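Local coordinates for protein TudS (Uncultured bacterium, PDB 6Z96) that removes sulfur from thiouracil without net redox chemistry, probably by passing it to a [4Fe-4S] cluster to form a [4Fe-5S] intermediate, at residues Thr126-Leu129 against Arg130-Ile134. Sequence-based numbering, arbitrary orientation.
Sequences TALL and RRHGI
Leu129 O and Ile134 N, 3.0 Å apart, close the Schellman motif that ends helix 124-131 and turns the chain into strand 135-137, an outer strand of the parallel sheet. Gly133 is the C-prime residue: its positive phi (83°) is costly for most residues with a side chain but easy for glycine, and its N bonds back to Arg130 O. Leu129 O is gripped twice, since His132 N also donates to it, from the opposite face of the carbonyl plane to Ile134 N.

The inner side is closely packed. Branched, apolar Leu129 and Ile134 suit it: CD2 of Leu129 meets CD1 of Ile134 at 3.9 Å, the two chains slanting across each other. Val136 touches Leu129, while Cys87 of helix 73-90 touches Ile134. Arg130, one turn after Thr126, runs alongside it in the same direction; its chain is extended from CG to NE, long enough to carry the guanidinium flat against the threonine methyl. Thr126 CG2 lies over one face of that group, 3.6 Å from Arg130 NH1, while Thr126 OG1 turns to Gly105 O. Arg130 NH1 forms a salt bridge with Glu122 and a hydrogen bond to Ser106 O, and NH2 a hydrogen bond to Val136 O, so one flat cation ties the helix to loop and strand. An alanine in its place would probably leave Glu122 without this countercharge and the carbonyls of Ser106 and Val136 without these donors.

The outer side is looser. Arg131 is exposed, as suits a long charged chain, and the second bond of His132 N, to Leu128 O, is weak. Leu128 and His132 also lean on helix 73-90. With Leu128 CG anti to its own N (chi1 -177°), CD1 comes within 3.7 Å of His132 CD2, the same ring carbon that meets Leu128 O edge-on at 3.2 Å.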
loop_
_atom_site.group_PDB
_atom_site.type_symbol
_atom_site.label_atom_id
_atom_site.label_comp_id
_atom_site.label_asym_id
_atom_site.label_seq_id
_atom_site.Cartn_x
_atom_site.Cartn_y
_atom_site.Cartn_z
ATOM N N THR A 126 -5.688 0.721 1.526
ATOM C CA THR A 126 -6.363 -0.486 1.037
ATOM C C THR A 126 -7.883 -0.378 1.138
ATOM O O THR A 126 -8.588 -0.659 0.163
ATOM C CB THR A 126 -5.892 -1.665 1.851
ATOM O OG1 THR A 126 -4.505 -1.837 1.579
ATOM C CG2 THR A 126 -6.691 -2.959 1.515
ATOM N N ALA A 127 -8.380 0.108 2.280
ATOM C CA ALA A 127 -9.835 0.237 2.458
ATOM C C ALA A 127 -10.455 1.157 1.418
ATOM O O ALA A 127 -11.509 0.816 0.856
ATOM C CB ALA A 127 -10.135 0.749 3.866
ATOM N N LEU A 128 -9.812 2.304 1.138
ATOM C CA LEU A 128 -10.372 3.256 0.188
ATOM C C LEU A 128 -10.324 2.696 -1.217
ATOM O O LEU A 128 -11.312 2.782 -1.958
ATOM C CB LEU A 128 -9.653 4.614 0.281
ATOM C CG LEU A 128 -10.227 5.680 -0.643
ATOM C CD1 LEU A 128 -11.641 6.041 -0.215
ATOM C CD2 LEU A 128 -9.380 6.929 -0.614
ATOM N N LEU A 129 -9.199 2.065 -1.599
ATOM C CA LEU A 129 -9.100 1.495 -2.950
ATOM C C LEU A 129 -10.134 0.392 -3.152
ATOM O O LEU A 129 -10.801 0.382 -4.195
ATOM C CB LEU A 129 -7.691 0.938 -3.215
ATOM C CG LEU A 129 -6.560 1.978 -3.140
ATOM C CD1 LEU A 129 -5.225 1.332 -3.474
ATOM C CD2 LEU A 129 -6.805 3.133 -4.123
ATOM N N ARG A 130 -10.305 -0.489 -2.153
ATOM C CA ARG A 130 -11.300 -1.580 -2.277
ATOM C C ARG A 130 -12.723 -1.024 -2.399
ATOM O O ARG A 130 -13.523 -1.560 -3.164
ATOM C CB ARG A 130 -11.191 -2.552 -1.096
ATOM C CG ARG A 130 -9.976 -3.458 -1.257
ATOM C CD ARG A 130 -9.845 -4.443 -0.109
ATOM N NE ARG A 130 -8.868 -5.483 -0.430
ATOM C CZ ARG A 130 -8.252 -6.235 0.475
ATOM N NH1 ARG A 130 -8.483 -6.049 1.773
ATOM N NH2 ARG A 130 -7.369 -7.153 0.093
ATOM N N ARG A 131 -13.030 0.050 -1.665
ATOM C CA ARG A 131 -14.334 0.737 -1.698
ATOM C C ARG A 131 -14.638 1.319 -3.088
ATOM O O ARG A 131 -15.813 1.522 -3.440
ATOM C CB ARG A 131 -14.277 1.842 -0.645
ATOM C CG ARG A 131 -15.419 2.758 -0.511
ATOM C CD ARG A 131 -15.275 3.523 0.814
ATOM N NE ARG A 131 -16.188 4.661 0.797
ATOM C CZ ARG A 131 -17.459 4.604 1.182
ATOM N NH1 ARG A 131 -17.968 3.472 1.654
ATOM N NH2 ARG A 131 -18.228 5.680 1.105
ATOM N N HIS A 132 -13.598 1.618 -3.868
ATOM C CA HIS A 132 -13.734 2.138 -5.216
ATOM C C HIS A 132 -13.475 1.086 -6.305
ATOM O O HIS A 132 -13.216 1.439 -7.451
ATOM C CB HIS A 132 -12.866 3.387 -5.397
ATOM C CG HIS A 132 -13.382 4.576 -4.642
ATOM N ND1 HIS A 132 -14.135 5.561 -5.276
ATOM C CD2 HIS A 132 -13.295 4.876 -3.328
ATOM C CE1 HIS A 132 -14.467 6.425 -4.333
ATOM N NE2 HIS A 132 -13.992 6.060 -3.141
ATOM N N GLY A 133 -13.553 -0.190 -5.959
ATOM C CA GLY A 133 -13.455 -1.268 -6.935
ATOM C C GLY A 133 -12.079 -1.723 -7.368
ATOM O O GLY A 133 -11.950 -2.465 -8.347
ATOM N N ILE A 134 -11.029 -1.236 -6.686
ATOM C CA ILE A 134 -9.668 -1.625 -7.029
ATOM C C ILE A 134 -9.309 -2.838 -6.200
ATOM O O ILE A 134 -9.552 -2.855 -4.985
ATOM C CB ILE A 134 -8.732 -0.416 -6.782
ATOM C CG1 ILE A 134 -9.073 0.699 -7.801
ATOM C CG2 ILE A 134 -7.256 -0.814 -6.847
ATOM C CD1 ILE A 134 -8.708 2.082 -7.354
#